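Local coordinates for protein 2-hydroxyisobutanoyl-CoA mutase large subunit (Aquincola tertiaricarbonis, PDB 4R3U) that forms, with its small cobalamin-binding partner subunit, the B12-dependent mutase that interconverts 2-hydroxyisobutyryl-CoA and (S)-3-hydroxybutyryl-CoA, at residues A[341-349]-A[360-368]. Residues are numbered along the deposited sequence; the frame is centred on the assembly and turned at random.
Sequences HCQTAAATL and RTSLQALSA. With 3HC (3-hydroxybutanoyl-coenzyme A), chain E.
Q364 reaches from the helix into the turn that follows strand 341-344, and its amide meets T348 there. Its CB lies against the T344 side chain, 3.7 Å from T344 CG2. With CG set beside the backbone N (chi1 -70°) and the chain extended beyond it, the amide is carried out past T344. There OE1 comes 3.0 Å from A345 N and accepts a hydrogen bond from a water that also bonds T344 OG1 and T361 OG1. On the other branch, Q364 NE2 donates to T348 OG1, 3.0 Å away and nearly in the amide plane (N-H...O 158°). T348 OG1 in turn gives its hydrogen to A345 O, 2.6 Å away, and that carbonyl also accepts from T348 N, so the short 3-10 turn is tied to itself and to the helix.

Strand 340-344, helix 357-370 and strand 375-377 form a beta-alpha-beta unit of the TIM barrel, and the inward and outward faces of the strand do different work. On the helix side, C342 SG packs on A368 CB at 3.6 Å. On the pocket side, H341 lays one ring face under the pantetheine of 3-hydroxybutanoyl-CoA, whose carbonyl O5P sits over the middle of the H341 ring, 3.1 Å above its plane; S375 OG is hydrogen-bonded to ND1. Replacing H341 by an alanine would take away the ring, and is likely to leave O5P without the face beneath it and S375 without its hydrogen-bond partner. Q343 also faces the acyl-CoA, bringing OE1 3.2 Å from C2 of the ligand.

At the end of the turn, L349 CD2 runs past R360 CB in the opposite direction, while T348 O lies over one face of the R360 guanidinium, toward its rim. The polar end of R360 continues to I478 O and to a salt bridge with E406 of the second large subunit.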
loop_
_atom_site.group_PDB
_atom_site.type_symbol
_atom_site.label_atom_id
_atom_site.label_comp_id
_atom_site.label_asym_id
_atom_site.label_seq_id
_atom_site.Cartn_x
_atom_site.Cartn_y
_atom_site.Cartn_z
ATOM N N HIS A 341 14.582 -14.311 -2.909
ATOM C CA HIS A 341 14.062 -13.285 -3.787
ATOM C C HIS A 341 12.559 -13.434 -3.626
ATOM O O HIS A 341 12.050 -14.546 -3.415
ATOM C CB HIS A 341 14.438 -13.530 -5.255
ATOM C CG HIS A 341 13.722 -12.615 -6.225
ATOM N ND1 HIS A 341 14.035 -11.267 -6.328
ATOM C CD2 HIS A 341 12.700 -12.876 -7.066
ATOM C CE1 HIS A 341 13.209 -10.766 -7.212
ATOM N NE2 HIS A 341 12.402 -11.692 -7.702
ATOM N N CYS A 342 11.849 -12.319 -3.722
ATOM C CA CYS A 342 10.399 -12.313 -3.585
ATOM C C CYS A 342 9.777 -11.561 -4.766
ATOM O O CYS A 342 10.340 -10.589 -5.255
ATOM C CB CYS A 342 9.996 -11.693 -2.240
ATOM S SG CYS A 342 8.242 -11.850 -1.831
ATOM N N GLN A 343 8.619 -12.028 -5.219
ATOM C CA GLN A 343 7.839 -11.356 -6.241
ATOM C C GLN A 343 6.453 -11.294 -5.675
ATOM O O GLN A 343 6.010 -12.256 -5.044
ATOM C CB GLN A 343 7.867 -12.102 -7.584
ATOM C CG GLN A 343 7.172 -11.338 -8.726
ATOM C CD GLN A 343 7.309 -12.009 -10.075
ATOM O OE1 GLN A 343 8.129 -12.903 -10.296
ATOM N NE2 GLN A 343 6.537 -11.562 -11.026
ATOM N N THR A 344 5.773 -10.157 -5.868
ATOM C CA THR A 344 4.413 -9.955 -5.409
ATOM C C THR A 344 3.496 -10.855 -6.242
ATOM O O THR A 344 3.861 -11.212 -7.382
ATOM C CB THR A 344 4.075 -8.446 -5.373
ATOM O OG1 THR A 344 4.124 -7.898 -6.691
ATOM C CG2 THR A 344 5.013 -7.650 -4.450
ATOM N N ALA A 345 2.340 -11.294 -5.659
ATOM C CA ALA A 345 1.417 -12.188 -6.355
ATOM C C ALA A 345 0.693 -11.574 -7.544
ATOM O O ALA A 345 -0.290 -10.826 -7.398
ATOM C CB ALA A 345 0.423 -12.784 -5.379
ATOM N N ALA A 346 1.140 -11.958 -8.735
ATOM C CA ALA A 346 0.582 -11.562 -10.019
ATOM C C ALA A 346 -0.886 -12.117 -10.154
ATOM O O ALA A 346 -1.762 -11.431 -10.701
ATOM C CB ALA A 346 1.460 -12.126 -11.087
ATOM N N ALA A 347 -1.158 -13.332 -9.585
ATOM C CA ALA A 347 -2.481 -13.939 -9.631
ATOM C C ALA A 347 -3.594 -13.126 -8.878
ATOM O O ALA A 347 -4.797 -13.361 -9.131
ATOM C CB ALA A 347 -2.424 -15.384 -9.141
ATOM N N THR A 348 -3.199 -12.174 -7.985
ATOM C CA THR A 348 -4.149 -11.330 -7.243
ATOM C C THR A 348 -4.586 -10.077 -8.034
ATOM O O THR A 348 -5.555 -9.403 -7.659
ATOM C CB THR A 348 -3.580 -10.877 -5.924
ATOM O OG1 THR A 348 -2.465 -10.048 -6.180
ATOM C CG2 THR A 348 -3.222 -12.010 -5.000
ATOM N N LEU A 349 -3.828 -9.737 -9.079
ATOM C CA LEU A 349 -4.018 -8.545 -9.889
ATOM C C LEU A 349 -5.073 -8.740 -10.962
ATOM O O LEU A 349 -5.256 -9.851 -11.464
ATOM C CB LEU A 349 -2.669 -8.053 -10.456
ATOM C CG LEU A 349 -1.488 -7.895 -9.451
ATOM C CD1 LEU A 349 -0.306 -7.250 -10.110
ATOM C CD2 LEU A 349 -1.853 -7.026 -8.275
ATOM N N ARG A 360 -2.748 -3.251 -4.159
ATOM C CA ARG A 360 -2.515 -4.672 -3.934
ATOM C C ARG A 360 -1.038 -4.952 -3.815
ATOM O O ARG A 360 -0.622 -5.587 -2.849
ATOM C CB ARG A 360 -3.090 -5.494 -5.106
ATOM C CG ARG A 360 -4.607 -5.497 -5.184
ATOM C CD ARG A 360 -5.088 -6.338 -6.337
ATOM N NE ARG A 360 -6.519 -6.596 -6.232
ATOM C CZ ARG A 360 -7.425 -6.286 -7.146
ATOM N NH1 ARG A 360 -7.062 -5.704 -8.281
ATOM N NH2 ARG A 360 -8.708 -6.569 -6.935
ATOM N N THR A 361 -0.242 -4.452 -4.779
ATOM C CA THR A 361 1.218 -4.607 -4.882
ATOM C C THR A 361 1.944 -3.854 -3.777
ATOM O O THR A 361 3.023 -4.280 -3.393
ATOM C CB THR A 361 1.676 -4.304 -6.323
ATOM O OG1 THR A 361 1.098 -5.285 -7.176
ATOM C CG2 THR A 361 3.197 -4.295 -6.503
ATOM N N SER A 362 1.363 -2.751 -3.253
ATOM C CA SER A 362 1.973 -1.990 -2.137
ATOM C C SER A 362 1.994 -2.864 -0.880
ATOM O O SER A 362 3.049 -3.048 -0.278
ATOM C CB SER A 362 1.194 -0.707 -1.852
ATOM O OG SER A 362 1.426 0.213 -2.899
ATOM N N LEU A 363 0.819 -3.456 -0.536
ATOM C CA LEU A 363 0.647 -4.309 0.628
ATOM C C LEU A 363 1.547 -5.552 0.549
ATOM O O LEU A 363 2.206 -5.896 1.542
ATOM C CB LEU A 363 -0.847 -4.677 0.801
ATOM C CG LEU A 363 -1.818 -3.492 0.836
ATOM C CD1 LEU A 363 -3.236 -3.946 0.940
ATOM C CD2 LEU A 363 -1.481 -2.499 1.942
ATOM N N GLN A 364 1.595 -6.183 -0.647
ATOM C CA GLN A 364 2.398 -7.364 -0.936
ATOM C C GLN A 364 3.908 -7.065 -0.857
ATOM O O GLN A 364 4.648 -7.862 -0.294
ATOM C CB GLN A 364 1.992 -7.974 -2.273
ATOM C CG GLN A 364 0.618 -8.625 -2.230
ATOM C CD GLN A 364 0.043 -8.840 -3.604
ATOM O OE1 GLN A 364 0.777 -8.982 -4.591
ATOM N NE2 GLN A 364 -1.297 -8.878 -3.702
ATOM N N ALA A 365 4.350 -5.879 -1.340
ATOM C CA ALA A 365 5.714 -5.435 -1.222
ATOM C C ALA A 365 6.054 -5.279 0.270
ATOM O O ALA A 365 7.111 -5.740 0.700
ATOM C CB ALA A 365 5.893 -4.124 -1.945
ATOM N N LEU A 366 5.157 -4.672 1.064
ATOM C CA LEU A 366 5.343 -4.480 2.501
ATOM C C LEU A 366 5.489 -5.812 3.255
ATOM O O LEU A 366 6.369 -5.917 4.107
ATOM C CB LEU A 366 4.249 -3.581 3.116
ATOM C CG LEU A 366 4.424 -3.235 4.627
ATOM C CD1 LEU A 366 5.785 -2.516 4.901
ATOM C CD2 LEU A 366 3.252 -2.452 5.143
ATOM N N SER A 367 4.655 -6.820 2.928
ATOM C CA SER A 367 4.719 -8.179 3.487
ATOM C C SER A 367 6.117 -8.790 3.213
ATOM O O SER A 367 6.684 -9.432 4.086
ATOM C CB SER A 367 3.654 -9.071 2.848
ATOM O OG SER A 367 2.426 -9.095 3.551
ATOM N N ALA A 368 6.673 -8.568 2.018
ATOM C CA ALA A 368 7.999 -9.077 1.645
ATOM C C ALA A 368 9.125 -8.459 2.495
ATOM O O ALA A 368 10.043 -9.171 2.922
ATOM C CB ALA A 368 8.256 -8.825 0.164
HETATM N N1A 3HC E . 24.984 -6.378 5.864
HETATM C C2A 3HC E . 26.267 -6.737 5.217
HETATM N N3A 3HC E . 26.072 -7.333 3.889
HETATM C C4A 3HC E . 24.836 -7.500 3.360
HETATM C C5A 3HC E . 23.718 -7.147 4.028
HETATM C C6A 3HC E . 23.802 -6.615 5.268
HETATM N N6A 3HC E . 22.664 -6.289 5.879
HETATM N N7A 3HC E . 22.678 -7.427 3.237
HETATM C C8A 3HC E . 23.144 -7.936 2.100
HETATM N N9A 3HC E . 24.469 -8.010 2.187
HETATM C C1B 3HC E . 25.453 -8.509 1.179
HETATM C C2B 3HC E . 25.302 -9.990 0.899
HETATM O O2B 3HC E . 26.051 -10.783 1.826
HETATM C C3B 3HC E . 25.842 -10.102 -0.516
HETATM O O3B 3HC E . 27.290 -10.153 -0.514
HETATM P P3B 3HC E . 28.143 -11.189 -1.413
HETATM O O7A 3HC E . 27.756 -10.830 -2.793
HETATM O O8A 3HC E . 29.535 -10.829 -1.047
HETATM O O9A 3HC E . 27.673 -12.503 -0.920
HETATM C C4B 3HC E . 25.416 -8.788 -1.163
HETATM O O4B 3HC E . 25.214 -7.834 -0.077
HETATM C C5B 3HC E . 24.147 -8.973 -2.013
HETATM O O5B 3HC E . 22.998 -9.152 -1.155
HETATM P P1A 3HC E . 22.092 -10.506 -1.127
HETATM O O1A 3HC E . 22.871 -11.696 -1.566
HETATM O O2A 3HC E . 21.398 -10.566 0.171
HETATM O O3A 3HC E . 20.986 -10.029 -2.243
HETATM P P2A 3HC E . 20.951 -10.400 -3.824
HETATM O O4A 3HC E . 19.807 -9.695 -4.422
HETATM O O5A 3HC E . 22.288 -10.246 -4.448
HETATM O O6A 3HC E . 20.645 -11.949 -3.748
HETATM C CBP 3HC E . 19.340 -13.990 -3.812
HETATM C CCP 3HC E . 19.392 -12.523 -3.335
HETATM C CDP 3HC E . 20.403 -14.750 -3.008
HETATM C CEP 3HC E . 17.972 -14.590 -3.466
HETATM C CAP 3HC E . 19.648 -14.102 -5.343
HETATM O OAP 3HC E . 19.746 -15.457 -5.833
HETATM C C9P 3HC E . 18.809 -13.197 -6.291
HETATM O O9P 3HC E . 19.159 -12.044 -6.549
HETATM N N8P 3HC E . 17.749 -13.777 -6.877
HETATM C C7P 3HC E . 16.922 -13.045 -7.844
HETATM C C6P 3HC E . 15.959 -13.996 -8.541
HETATM C C5P 3HC E . 15.001 -13.264 -9.486
HETATM O O5P 3HC E . 14.961 -12.034 -9.573
HETATM N N4P 3HC E . 14.231 -14.096 -10.195
HETATM C C3P 3HC E . 13.232 -13.618 -11.140
HETATM C C2P 3HC E . 12.193 -14.697 -11.289
HETATM S S1P 3HC E . 10.833 -14.176 -12.378
HETATM C C1 3HC E . 9.895 -15.712 -12.318
HETATM O O1 3HC E . 10.408 -16.828 -12.369
HETATM C C2 3HC E . 8.377 -15.581 -12.102
HETATM C C3 3HC E . 7.637 -15.189 -13.383
HETATM O O3 3HC E . 8.168 -13.965 -13.879
HETATM C C4 3HC E . 7.738 -16.291 -14.449
HETATM O O HOH W 1 1.488 -7.777 -7.022
#